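5-carboxyvanillate decarboxylase (Sphingomonas paucimobilis, PDB 4L6D) probably catalyses the metal-dependent decarboxylation of 5-carboxyvanillate to vanillate, binding manganese in an amidohydrolase-fold barrel. Local coordinates at residues Ala112-Phe117 / Leu138-Ile143; Ser167-Tyr172 / Arg330-Ile334; Asp28-Asp32 / Arg176-Lys180; Ile210-Asp216 / Pro253-Pro259; Glu9-Phe13 / Leu53-Thr57. All blocks are in the same frame, centred on the assembly; numbering follows the deposited sequence.

Contact 1 (Ala112-Phe117 / Leu138-Ile143)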
# COMPACT_ATOMS: atom_id res chain seq x y z
N ALA A 112 -12.08 -19.26 -20.31
CA ALA A 112 -12.30 -17.97 -20.94
C ALA A 112 -10.92 -17.32 -21.05
O ALA A 112 -9.96 -17.84 -20.48
CB ALA A 112 -13.27 -17.12 -20.12
N GLY A 113 -10.81 -16.21 -21.77
CA GLY A 113 -9.50 -15.62 -21.97
C GLY A 113 -9.45 -14.12 -22.09
O GLY A 113 -10.36 -13.49 -22.63
N LEU A 114 -8.37 -13.55 -21.56
CA LEU A 114 -8.06 -12.13 -21.68
C LEU A 114 -6.96 -11.97 -22.72
O LEU A 114 -5.93 -12.65 -22.66
CB LEU A 114 -7.58 -11.58 -20.35
CG LEU A 114 -8.57 -11.72 -19.18
CD1 LEU A 114 -7.97 -11.09 -17.93
CD2 LEU A 114 -9.90 -11.05 -19.51
N GLY A 115 -7.18 -11.08 -23.67
CA GLY A 115 -6.15 -10.74 -24.64
C GLY A 115 -5.21 -9.72 -24.05
O GLY A 115 -5.55 -9.08 -23.05
N THR A 116 -4.04 -9.57 -24.65
CA THR A 116 -3.08 -8.58 -24.17
C THR A 116 -2.63 -7.73 -25.35
O THR A 116 -3.17 -7.85 -26.45
CB THR A 116 -1.89 -9.25 -23.39
OG1 THR A 116 -1.19 -8.26 -22.61
CG2 THR A 116 -0.93 -9.97 -24.32
N PHE A 117 -1.68 -6.84 -25.12
CA PHE A 117 -1.22 -5.94 -26.16
C PHE A 117 0.11 -5.35 -25.75
O PHE A 117 0.55 -5.51 -24.62
CB PHE A 117 -2.25 -4.81 -26.40
CG PHE A 117 -2.72 -4.14 -25.14
CD1 PHE A 117 -3.81 -4.66 -24.43
CD2 PHE A 117 -2.11 -2.99 -24.67
CE1 PHE A 117 -4.25 -4.05 -23.26
CE2 PHE A 117 -2.56 -2.37 -23.50
CZ PHE A 117 -3.64 -2.91 -22.80
N LEU A 138 -12.65 -12.29 -27.53
CA LEU A 138 -12.16 -12.65 -26.20
C LEU A 138 -12.92 -11.91 -25.09
O LEU A 138 -13.69 -10.99 -25.35
CB LEU A 138 -10.64 -12.46 -26.09
CG LEU A 138 -9.86 -13.56 -26.81
CD1 LEU A 138 -8.41 -13.13 -26.97
CD2 LEU A 138 -9.95 -14.86 -26.04
N ASN A 139 -12.69 -12.34 -23.86
CA ASN A 139 -13.54 -11.95 -22.74
C ASN A 139 -13.16 -10.64 -22.07
O ASN A 139 -13.94 -10.05 -21.33
CB ASN A 139 -13.53 -13.08 -21.71
CG ASN A 139 -14.07 -14.37 -22.27
OD1 ASN A 139 -13.34 -15.15 -22.88
ND2 ASN A 139 -15.37 -14.59 -22.09
N GLY A 140 -11.95 -10.17 -22.36
CA GLY A 140 -11.47 -8.95 -21.76
C GLY A 140 -10.02 -8.77 -22.13
O GLY A 140 -9.54 -9.41 -23.06
N LEU A 141 -9.34 -7.91 -21.39
CA LEU A 141 -7.93 -7.60 -21.64
C LEU A 141 -7.11 -7.71 -20.37
O LEU A 141 -7.64 -7.59 -19.27
CB LEU A 141 -7.80 -6.18 -22.20
CG LEU A 141 -8.47 -5.92 -23.54
CD1 LEU A 141 -8.63 -4.41 -23.75
CD2 LEU A 141 -7.71 -6.55 -24.70
N VAL A 142 -5.80 -7.93 -20.53
CA VAL A 142 -4.88 -7.93 -19.40
C VAL A 142 -3.61 -7.19 -19.78
O VAL A 142 -3.13 -7.28 -20.92
CB VAL A 142 -4.55 -9.38 -18.92
CG1 VAL A 142 -3.90 -10.20 -20.03
CG2 VAL A 142 -3.65 -9.37 -17.67
N ILE A 143 -3.09 -6.44 -18.84
CA ILE A 143 -1.80 -5.78 -18.98
C ILE A 143 -1.13 -5.80 -17.60
O ILE A 143 -1.82 -5.84 -16.58
CB ILE A 143 -1.95 -4.34 -19.56
CG1 ILE A 143 -0.65 -3.90 -20.25
CG2 ILE A 143 -2.36 -3.36 -18.47
CD1 ILE A 143 -0.33 -4.72 -21.53

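Contact 2 (Ser167-Tyr172 / Arg330-Ile334)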
# COMPACT_ATOMS: atom_id res chain seq x y z
N SER A 167 -14.08 -0.49 -26.91
CA SER A 167 -14.29 -1.93 -27.10
C SER A 167 -15.30 -2.51 -26.14
O SER A 167 -15.91 -3.54 -26.43
CB SER A 167 -12.97 -2.69 -26.94
OG SER A 167 -12.59 -2.76 -25.57
N GLY A 168 -15.46 -1.88 -24.98
CA GLY A 168 -16.31 -2.42 -23.93
C GLY A 168 -15.65 -3.51 -23.09
O GLY A 168 -16.26 -4.02 -22.14
N LEU A 169 -14.41 -3.86 -23.42
CA LEU A 169 -13.68 -4.88 -22.64
C LEU A 169 -13.12 -4.32 -21.34
O LEU A 169 -12.52 -3.24 -21.32
CB LEU A 169 -12.52 -5.45 -23.47
CG LEU A 169 -12.90 -6.20 -24.75
CD1 LEU A 169 -11.65 -6.71 -25.42
CD2 LEU A 169 -13.85 -7.36 -24.43
N ALA A 170 -13.28 -5.09 -20.27
CA ALA A 170 -12.63 -4.76 -19.01
C ALA A 170 -11.13 -5.03 -19.11
O ALA A 170 -10.71 -6.00 -19.74
CB ALA A 170 -13.25 -5.56 -17.88
N LEU A 171 -10.32 -4.16 -18.50
CA LEU A 171 -8.87 -4.35 -18.47
C LEU A 171 -8.42 -4.78 -17.08
O LEU A 171 -8.56 -4.03 -16.11
CB LEU A 171 -8.15 -3.06 -18.86
CG LEU A 171 -6.63 -3.10 -18.71
CD1 LEU A 171 -5.99 -4.07 -19.71
CD2 LEU A 171 -6.05 -1.71 -18.89
N TYR A 172 -7.87 -5.99 -16.99
CA TYR A 172 -7.27 -6.46 -15.75
C TYR A 172 -5.86 -5.90 -15.71
O TYR A 172 -5.04 -6.22 -16.57
CB TYR A 172 -7.23 -7.99 -15.76
CG TYR A 172 -7.19 -8.65 -14.39
CD1 TYR A 172 -6.19 -8.34 -13.47
CD2 TYR A 172 -8.14 -9.61 -14.04
CE1 TYR A 172 -6.14 -8.97 -12.23
CE2 TYR A 172 -8.10 -10.24 -12.81
CZ TYR A 172 -7.11 -9.90 -11.91
OH TYR A 172 -7.09 -10.54 -10.69
N ARG A 330 -20.64 -11.47 -15.77
CA ARG A 330 -21.08 -10.16 -16.25
C ARG A 330 -19.91 -9.35 -16.80
O ARG A 330 -19.93 -8.90 -17.95
CB ARG A 330 -21.74 -9.39 -15.11
CG ARG A 330 -22.23 -8.01 -15.51
CD ARG A 330 -22.77 -7.24 -14.30
NE ARG A 330 -21.70 -6.73 -13.44
CZ ARG A 330 -21.44 -7.17 -12.21
NH1 ARG A 330 -22.18 -8.13 -11.68
NH2 ARG A 330 -20.44 -6.64 -11.52
N ILE A 331 -18.89 -9.16 -15.97
CA ILE A 331 -17.77 -8.28 -16.31
C ILE A 331 -16.95 -8.80 -17.49
O ILE A 331 -16.47 -8.02 -18.31
CB ILE A 331 -16.88 -8.04 -15.08
CG1 ILE A 331 -17.64 -7.20 -14.05
CG2 ILE A 331 -15.53 -7.39 -15.46
CD1 ILE A 331 -16.98 -7.13 -12.69
N PHE A 332 -16.81 -10.12 -17.57
CA PHE A 332 -15.98 -10.74 -18.60
C PHE A 332 -16.76 -11.52 -19.67
O PHE A 332 -16.20 -12.41 -20.32
CB PHE A 332 -14.92 -11.63 -17.95
CG PHE A 332 -13.91 -10.86 -17.14
CD1 PHE A 332 -13.05 -9.96 -17.74
CD2 PHE A 332 -13.83 -11.04 -15.76
CE1 PHE A 332 -12.11 -9.26 -16.99
CE2 PHE A 332 -12.90 -10.35 -15.00
CZ PHE A 332 -12.03 -9.46 -15.62
N ARG A 333 -18.04 -11.20 -19.84
CA ARG A 333 -18.79 -11.67 -21.00
C ARG A 333 -18.81 -13.20 -21.10
O ARG A 333 -18.59 -13.76 -22.18
CB ARG A 333 -18.19 -11.10 -22.30
CG ARG A 333 -18.14 -9.59 -22.37
CD ARG A 333 -17.60 -9.11 -23.73
NE ARG A 333 -17.62 -7.65 -23.83
CZ ARG A 333 -17.37 -6.97 -24.95
NH1 ARG A 333 -17.08 -7.61 -26.08
NH2 ARG A 333 -17.43 -5.65 -24.94
N ILE A 334 -19.08 -13.87 -19.99
CA ILE A 334 -19.14 -15.32 -19.97
C ILE A 334 -20.59 -15.76 -19.86
O ILE A 334 -21.34 -15.24 -19.03
CB ILE A 334 -18.34 -15.91 -18.78
CG1 ILE A 334 -16.86 -15.53 -18.89
CG2 ILE A 334 -18.51 -17.42 -18.73
CD1 ILE A 334 -16.06 -15.85 -17.63
O HOH W 1 -16.89 -5.40 -28.39
O HOH W 2 -17.19 -6.42 -21.44
O HOH W 3 -19.23 -4.91 -22.80
O HOH W 4 -14.79 -7.57 -20.48

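Contact 3 (Asp28-Asp32 / Arg176-Lys180)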
# COMPACT_ATOMS: atom_id res chain seq x y z
N ASP A 28 19.21 -6.18 -19.35
CA ASP A 28 18.05 -5.41 -18.90
C ASP A 28 18.10 -5.21 -17.38
O ASP A 28 18.30 -6.17 -16.63
CB ASP A 28 16.77 -6.15 -19.30
CG ASP A 28 15.53 -5.29 -19.18
OD1 ASP A 28 15.51 -4.32 -18.39
OD2 ASP A 28 14.55 -5.61 -19.88
N ALA A 29 17.93 -3.97 -16.93
CA ALA A 29 18.00 -3.67 -15.49
C ALA A 29 16.64 -3.69 -14.80
O ALA A 29 16.55 -3.45 -13.60
CB ALA A 29 18.68 -2.32 -15.26
N SER A 30 15.58 -3.95 -15.57
CA SER A 30 14.23 -4.03 -15.00
C SER A 30 14.19 -5.01 -13.84
O SER A 30 14.79 -6.08 -13.91
CB SER A 30 13.23 -4.46 -16.06
OG SER A 30 11.94 -4.64 -15.48
N LEU A 31 13.47 -4.66 -12.78
CA LEU A 31 13.36 -5.54 -11.62
C LEU A 31 12.64 -6.85 -11.96
O LEU A 31 12.78 -7.84 -11.25
CB LEU A 31 12.68 -4.82 -10.44
CG LEU A 31 12.74 -5.51 -9.07
CD1 LEU A 31 14.15 -5.59 -8.54
CD2 LEU A 31 11.86 -4.74 -8.10
N ASP A 32 11.89 -6.87 -13.07
CA ASP A 32 11.28 -8.11 -13.52
C ASP A 32 12.29 -9.16 -13.93
O ASP A 32 11.94 -10.32 -14.08
CB ASP A 32 10.30 -7.88 -14.66
CG ASP A 32 9.04 -7.21 -14.20
OD1 ASP A 32 8.22 -7.88 -13.52
OD2 ASP A 32 8.88 -6.01 -14.47
N ARG A 176 3.32 -6.33 -12.11
CA ARG A 176 4.66 -6.80 -12.44
C ARG A 176 5.55 -6.18 -11.37
O ARG A 176 5.06 -5.52 -10.46
CB ARG A 176 5.08 -6.40 -13.87
CG ARG A 176 5.08 -4.89 -14.11
CD ARG A 176 5.49 -4.54 -15.52
NE ARG A 176 6.90 -4.82 -15.78
CZ ARG A 176 7.54 -4.40 -16.87
NH1 ARG A 176 6.89 -3.71 -17.79
NH2 ARG A 176 8.83 -4.68 -17.03
N ALA A 177 6.85 -6.42 -11.45
CA ALA A 177 7.74 -5.86 -10.44
C ALA A 177 7.76 -4.33 -10.50
O ALA A 177 7.57 -3.74 -11.57
CB ALA A 177 9.15 -6.42 -10.62
N PRO A 178 8.00 -3.69 -9.34
CA PRO A 178 8.21 -2.24 -9.27
C PRO A 178 9.06 -1.69 -10.42
O PRO A 178 10.13 -2.22 -10.73
CB PRO A 178 8.94 -2.09 -7.94
CG PRO A 178 8.28 -3.15 -7.08
CD PRO A 178 8.00 -4.31 -8.00
N SER A 179 8.57 -0.61 -11.03
CA SER A 179 9.28 0.05 -12.13
C SER A 179 10.57 0.69 -11.65
O SER A 179 10.85 0.74 -10.45
CB SER A 179 8.41 1.15 -12.74
OG SER A 179 8.43 2.31 -11.91
N LYS A 180 11.34 1.22 -12.59
CA LYS A 180 12.61 1.85 -12.26
C LYS A 180 12.42 3.09 -11.40
O LYS A 180 13.35 3.54 -10.73
CB LYS A 180 13.43 2.16 -13.52
CG LYS A 180 13.97 0.93 -14.24
CD LYS A 180 14.74 1.31 -15.49
CE LYS A 180 15.27 0.05 -16.17
NZ LYS A 180 16.23 0.36 -17.26
O HOH W 5 14.50 -1.85 -19.00
O HOH W 6 17.80 -1.62 -18.59
O HOH W 7 12.31 -2.10 -12.42
O HOH W 8 9.64 -3.72 -13.45

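Contact 4 (Ile210-Asp216 / Pro253-Pro259)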
# COMPACT_ATOMS: atom_id res chain seq x y z
N ILE A 210 -6.36 7.34 -11.43
CA ILE A 210 -7.50 8.05 -10.86
C ILE A 210 -7.23 9.54 -10.68
O ILE A 210 -8.01 10.38 -11.14
CB ILE A 210 -7.91 7.42 -9.52
CG1 ILE A 210 -8.45 6.00 -9.76
CG2 ILE A 210 -8.96 8.26 -8.82
CD1 ILE A 210 -8.65 5.21 -8.49
N LEU A 211 -6.13 9.87 -10.01
CA LEU A 211 -5.85 11.27 -9.69
C LEU A 211 -5.57 12.13 -10.91
O LEU A 211 -5.79 13.34 -10.88
CB LEU A 211 -4.70 11.39 -8.68
CG LEU A 211 -5.00 10.83 -7.28
CD1 LEU A 211 -3.80 11.02 -6.37
CD2 LEU A 211 -6.25 11.47 -6.67
N SER A 212 -5.11 11.51 -12.00
CA SER A 212 -4.82 12.25 -13.22
C SER A 212 -6.08 12.62 -13.99
O SER A 212 -6.01 13.42 -14.93
CB SER A 212 -3.90 11.44 -14.14
OG SER A 212 -4.62 10.36 -14.72
N GLY A 213 -7.22 12.04 -13.61
CA GLY A 213 -8.47 12.32 -14.30
C GLY A 213 -8.72 11.44 -15.50
O GLY A 213 -9.55 11.75 -16.36
N LEU A 214 -8.02 10.31 -15.57
CA LEU A 214 -8.16 9.41 -16.70
C LEU A 214 -9.61 8.95 -16.84
O LEU A 214 -10.10 8.75 -17.95
CB LEU A 214 -7.23 8.20 -16.54
CG LEU A 214 -7.14 7.27 -17.76
CD1 LEU A 214 -6.35 7.93 -18.89
CD2 LEU A 214 -6.51 5.93 -17.35
N PHE A 215 -10.30 8.80 -15.72
CA PHE A 215 -11.69 8.34 -15.75
C PHE A 215 -12.73 9.43 -16.00
O PHE A 215 -13.90 9.11 -16.18
CB PHE A 215 -12.00 7.48 -14.53
CG PHE A 215 -11.04 6.32 -14.40
CD1 PHE A 215 -11.20 5.19 -15.18
CD2 PHE A 215 -9.95 6.40 -13.53
CE1 PHE A 215 -10.29 4.12 -15.08
CE2 PHE A 215 -9.05 5.34 -13.42
CZ PHE A 215 -9.22 4.21 -14.20
N ASP A 216 -12.31 10.69 -16.04
CA ASP A 216 -13.17 11.73 -16.61
C ASP A 216 -13.00 11.74 -18.13
O ASP A 216 -13.95 12.01 -18.86
CB ASP A 216 -12.87 13.11 -16.03
CG ASP A 216 -13.43 13.29 -14.63
OD1 ASP A 216 -14.28 12.47 -14.19
OD2 ASP A 216 -13.02 14.26 -13.97
N PRO A 253 -5.35 17.64 -10.83
CA PRO A 253 -6.42 18.31 -11.57
C PRO A 253 -7.76 18.15 -10.87
O PRO A 253 -7.97 17.20 -10.10
CB PRO A 253 -6.43 17.58 -12.92
CG PRO A 253 -5.91 16.22 -12.61
CD PRO A 253 -4.88 16.42 -11.50
N LYS A 254 -8.68 19.06 -11.15
CA LYS A 254 -10.03 18.98 -10.60
C LYS A 254 -10.80 17.85 -11.27
O LYS A 254 -10.79 17.72 -12.50
CB LYS A 254 -10.75 20.31 -10.76
CG LYS A 254 -10.09 21.46 -10.02
CD LYS A 254 -10.09 21.23 -8.52
CE LYS A 254 -9.72 22.51 -7.77
NZ LYS A 254 -10.69 23.62 -8.04
N LEU A 255 -11.46 17.04 -10.45
CA LEU A 255 -12.16 15.85 -10.91
C LEU A 255 -13.66 15.99 -10.70
O LEU A 255 -14.12 16.68 -9.79
CB LEU A 255 -11.66 14.62 -10.14
CG LEU A 255 -10.16 14.29 -10.16
CD1 LEU A 255 -9.91 12.98 -9.44
CD2 LEU A 255 -9.66 14.23 -11.60
N LYS A 256 -14.43 15.32 -11.55
CA LYS A 256 -15.88 15.36 -11.44
C LYS A 256 -16.37 14.63 -10.19
O LYS A 256 -17.31 15.09 -9.53
CB LYS A 256 -16.51 14.75 -12.69
CG LYS A 256 -18.03 14.79 -12.71
CD LYS A 256 -18.56 13.97 -13.90
CE LYS A 256 -20.08 13.94 -13.94
NZ LYS A 256 -20.66 15.29 -14.18
N LEU A 257 -15.73 13.50 -9.87
CA LEU A 257 -16.13 12.66 -8.74
C LEU A 257 -15.02 12.62 -7.70
O LEU A 257 -13.91 13.11 -7.93
CB LEU A 257 -16.40 11.23 -9.20
CG LEU A 257 -17.35 11.00 -10.38
CD1 LEU A 257 -17.46 9.51 -10.67
CD2 LEU A 257 -18.72 11.59 -10.13
N LYS A 258 -15.32 12.00 -6.56
CA LYS A 258 -14.28 11.74 -5.55
C LYS A 258 -13.46 10.52 -5.97
O LYS A 258 -13.96 9.64 -6.68
CB LYS A 258 -14.92 11.44 -4.19
CG LYS A 258 -15.77 12.57 -3.61
CD LYS A 258 -16.40 12.16 -2.29
CE LYS A 258 -17.36 13.24 -1.81
NZ LYS A 258 -18.15 12.83 -0.61
N PRO A 259 -12.20 10.44 -5.52
CA PRO A 259 -11.37 9.25 -5.81
C PRO A 259 -12.08 7.91 -5.56
O PRO A 259 -12.03 7.04 -6.43
CB PRO A 259 -10.16 9.45 -4.90
CG PRO A 259 -10.01 10.95 -4.85
CD PRO A 259 -11.43 11.49 -4.82
O HOH W 9 -6.97 14.92 -9.01
O HOH W 10 -11.33 16.17 -14.72

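Contact 5 (Glu9-Phe13 / Leu53-Thr57)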
# COMPACT_ATOMS: atom_id res chain seq x y z
N GLU A 9 -5.84 -16.33 -13.77
CA GLU A 9 -5.23 -17.63 -13.95
C GLU A 9 -4.24 -17.55 -15.09
O GLU A 9 -4.62 -17.41 -16.25
CB GLU A 9 -6.31 -18.70 -14.15
CG GLU A 9 -7.46 -18.55 -13.13
CD GLU A 9 -6.94 -18.33 -11.71
OE1 GLU A 9 -7.43 -17.40 -11.01
OE2 GLU A 9 -6.01 -19.07 -11.31
N ALA A 10 -2.97 -17.62 -14.74
CA ALA A 10 -1.88 -17.38 -15.67
C ALA A 10 -1.63 -18.54 -16.62
O ALA A 10 -1.78 -19.71 -16.25
CB ALA A 10 -0.60 -17.08 -14.88
N VAL A 11 -1.21 -18.20 -17.83
CA VAL A 11 -0.86 -19.17 -18.86
C VAL A 11 0.31 -18.58 -19.66
O VAL A 11 0.56 -17.39 -19.58
CB VAL A 11 -2.08 -19.46 -19.78
CG1 VAL A 11 -2.44 -18.23 -20.63
CG2 VAL A 11 -1.85 -20.68 -20.65
N THR A 12 1.02 -19.41 -20.40
CA THR A 12 1.97 -18.88 -21.37
C THR A 12 1.91 -19.70 -22.65
O THR A 12 1.23 -20.73 -22.70
CB THR A 12 3.40 -18.80 -20.83
OG1 THR A 12 4.21 -18.04 -21.75
CG2 THR A 12 4.00 -20.20 -20.64
N PHE A 13 2.62 -19.23 -23.66
CA PHE A 13 2.64 -19.88 -24.97
C PHE A 13 4.07 -19.91 -25.46
O PHE A 13 4.86 -19.03 -25.13
CB PHE A 13 1.76 -19.10 -25.96
CG PHE A 13 0.35 -18.88 -25.48
CD1 PHE A 13 -0.57 -19.92 -25.51
CD2 PHE A 13 -0.05 -17.65 -25.00
CE1 PHE A 13 -1.87 -19.73 -25.05
CE2 PHE A 13 -1.35 -17.44 -24.55
CZ PHE A 13 -2.26 -18.49 -24.58
N LEU A 53 2.70 -23.27 -16.33
CA LEU A 53 2.06 -22.15 -17.01
C LEU A 53 1.54 -22.55 -18.38
O LEU A 53 0.46 -22.11 -18.81
CB LEU A 53 3.08 -21.02 -17.18
CG LEU A 53 3.42 -20.24 -15.90
CD1 LEU A 53 4.71 -19.45 -16.10
CD2 LEU A 53 2.28 -19.28 -15.56
N SER A 54 2.31 -23.38 -19.08
CA SER A 54 1.96 -23.76 -20.45
C SER A 54 0.79 -24.72 -20.46
O SER A 54 -0.01 -24.73 -21.39
CB SER A 54 3.15 -24.43 -21.15
OG SER A 54 4.27 -23.55 -21.22
N ASP A 55 0.70 -25.55 -19.42
CA ASP A 55 -0.34 -26.57 -19.35
C ASP A 55 -1.73 -25.98 -19.16
O ASP A 55 -1.96 -25.17 -18.25
CB ASP A 55 -0.05 -27.53 -18.21
CG ASP A 55 -1.25 -28.37 -17.87
OD1 ASP A 55 -1.69 -29.14 -18.75
OD2 ASP A 55 -1.76 -28.24 -16.74
N VAL A 56 -2.67 -26.41 -19.99
CA VAL A 56 -4.06 -26.01 -19.83
C VAL A 56 -4.97 -27.22 -19.59
O VAL A 56 -5.78 -27.23 -18.65
CB VAL A 56 -4.55 -25.20 -21.04
CG1 VAL A 56 -6.04 -24.92 -20.94
CG2 VAL A 56 -3.79 -23.89 -21.14
N THR A 57 -4.82 -28.23 -20.44
CA THR A 57 -5.73 -29.38 -20.44
C THR A 57 -5.23 -30.62 -19.68
O THR A 57 -5.92 -31.64 -19.65
CB THR A 57 -6.08 -29.81 -21.88
OG1 THR A 57 -4.88 -30.17 -22.58
CG2 THR A 57 -6.76 -28.67 -22.62
O HOH W 11 -0.23 -22.93 -23.52

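Contact 1 (Ala112-Phe117 / Leu138-Ile143)
Thr116 donates its OG1 hydroxyl to Val142 O at 2.8 Å, next to the backbone bonds that join two neighbouring parallel strands of the amidohydrolase barrel. These strands, 111-115 and 140-144, belong to one beta-alpha-beta unit with helix 122-134. Gly115 takes part twice: its N donates to Gly140 O, and its O accepts from Val142 N at 2.8 Å. Toward the start of both segments, the Asn139 side chain adds a bond to the backbone. Its OD1 accepts from Gly113 N at 3.0 Å in a nearly straight bond (172°), with the donor above the amide plane, while Asn139 N returns a bond to Gly113 O. The other end of the amide, ND2, donates to Phe332 O. With an alanine at this position, Gly113 N and Phe332 O would probably lose their amide partner, and the tie to the C-terminal segment would be weaker. Apolar packing surrounds these bonds. Leu114 CB lies 3.9 Å from Val142 CG1, and the two side chains cross at about a right angle. Phe117 CG lies between the backbone N and the carbonyl carbon (chi1 49°), which brings the ring to Ile143. Ile143 CD1 sits over one ring face in a CH-pi contact, 3.9 Å from the centroid.

Contact 2 (Ser167-Tyr172 / Arg330-Ile334)
Leu169 lays its CD2 methyl over the centre of one face of the Arg333 guanidinium, 3.6 Å from Arg333 CZ. The contact joins the turn that leads into barrel strand 171-174 to the chain just after the C-terminal helix 317-331. Arg333 has CG anti to its carbonyl carbon (chi1 -58°) and then runs extended from CG to NE, which carries the guanidinium to the 167-169 backbone. Its NH2 donates to Ser167 O at 3.0 Å. That bond uses a lone pair in the carbonyl plane but is bent, with 138° at the hydrogen. Waters fill in around it. One joins Arg333 NH1 to Ser167 O, and another joins Arg333 NE to Gly168 O. Ser167 OG accepts from Leu169 N in an ST turn and also bonds to Ile164 O. Deeper in, the contact becomes apolar. Ala170 CB meets Ile331 CG2 at 3.8 Å and Phe332 CE1 at 4.0 Å. Phe332 also reaches Tyr172, whose hydroxyl bonds to the manganese ligand Glu8, so Phe332 packs against a second-shell residue of the metal site. Between the two segments a water accepts from Ala170 N at 2.9 Å and donates to Ile331 O at 2.8 Å.

Contact 3 (Asp28-Asp32 / Arg176-Lys180)
Asp32 OD2 is gripped by two nitrogens of Arg176, NE at 2.7 Å and NH2 at 2.9 Å. The arginine approaches side-on. OD2 lies in the guanidinium plane, but both nitrogens reach it from the same face of the carboxylate, about 40° out of that plane. The two planes are 43° apart. A water lies 2.6 Å from Asp32 OD2 and also near Ala177 O. The second oxygen, Asp32 OD1, accepts from Ala177 N at 2.9 Å, on its syn side but tilted out of the carboxylate plane. One carboxylate thus holds both the side chain of Arg176 and the backbone that follows it. Arg176 bends at chi3 (-69°), which turns its NE and NH2 edge to Asp32, while NH1 bonds to His146 O.

Residues 176-180 form the loop leaving the C-terminal end of barrel strand 171-174, the side where this family has its active site; that strand carries the manganese ligand His174. Residues 28-32 lie between helices 14-23 and 33-40, and Ser30 OG accepts a capping bond from Asp32 N. An asparagine in place of Asp32 would probably leave the charge of Arg176 without its mate and its guanidinium less firmly fixed.

Leu31 packs beside the salt bridge. Its CB lies 3.9 Å from Ala177 CB, and its CD2 lies 3.9 Å from Pro178 CD. At the more exposed end the extended Lys180 chain reaches over Ser30 to Ala29. Its NZ is 2.9 Å from a water that also accepts from Ala29 N. Asp28 OD1 closes an Asx turn by accepting from Ser30 N at 2.8 Å.

Contact 4 (Ile210-Asp216 / Pro253-Pro259)
A Schellman motif ends helix 197-211, and the loop before helix 259-266 packs against it. Gly213 is the residue of positive phi in this motif, and its N bonds back to Ile210 O. It is also the N-cap of the next short helix, 214-217. A side chain here would press on the preceding carbonyl and come tight against Leu255. Leu255 uses both methyls on the turn: CD2 lies 3.5 Å from Gly213 CA, and CD1 lies 3.6 Å from Ile210 O. Its CG stands anti to the carbonyl carbon (chi1 -56°), and this brings the branch to the glycine.

The direct polar bond comes from Asp216. Its OD2 accepts from Lys256 N at 3.0 Å through the syn lone pair. A water also donates to this oxygen and to Lys254 O. The other oxygen, OD1, bonds to Tyr262 OH on helix 259-266, so both carboxylate oxygens are held. A second water donates to Leu211 O and Pro253 O, and Pro253 CD rests 3.3 Å from Leu211 O. Pro259, at the start of helix 259-266, packs on Ile210 and Leu211, with its CG 4.2 Å from Leu211 CD2. Tyr189 of the second subunit packs against Ser212 and Pro253, which places this end at the interface with that subunit. A glycine of positive phi with bonds back into the last turn is the mark of a Schellman motif; here it also caps the next helix.

Contact 5 (Glu9-Phe13 / Leu53-Thr57)
This is a buried, mainly apolar contact where the end of the first barrel strand, 5-11, meets the last turn of helix 49-54. Leu53 O is its polar centre. Thr12 N donates to it at 3.2 Å, from well above the carbonyl plane, in a bent bond (145°). Val11 CA also makes a CH...O contact with the same oxygen at 3.2 Å. The side chains pack around this point. Leu53 CD2 touches Ala10 CB at 3.7 Å, and Leu53 CB lies 3.7 Å from Thr12 CG2. Thr12 places CG2 between its backbone N and carbonyl carbon, which turns the methyl rather than the hydroxyl to Leu53 and Ser54. Ser54 OG, which touches that methyl, bonds to Ile50 O within its own helix. Further along, Val11 CG2 meets Val56 CG2 at 3.8 Å, and their side chains are set obliquely. A water donates to both Thr12 O and Ser54 O. The side chain of Ala10 is about 5 Å from both the bound manganese ion and the bound vanillate, so the packing lies close behind the active site. With one bent direct bond and one bridging water, cohesion here probably rests more on methyl packing than on hydrogen bonds.

In the fold
From the N terminus, contact 5 closes first, bringing the helix 49-54 end back to strand 5-11. Contact 3 opens between these two segments, at 28-32, and closes at 176-180, so it crosses contact 5. Contact 1 lies wholly within the span of contact 3 and joins adjacent strands 111-115 and 140-144. Contact 2 opens at 167-172, just before contact 3 closes, and crosses it; it ends at the C terminus. Contact 4 falls within the span of contact 2 and ties the loop before helix 259-266 to the end of helix 197-211. Contacts 1 and 2 touch through neighbouring strands 140-144 and 171-174, and contact 5 reaches the same sheet.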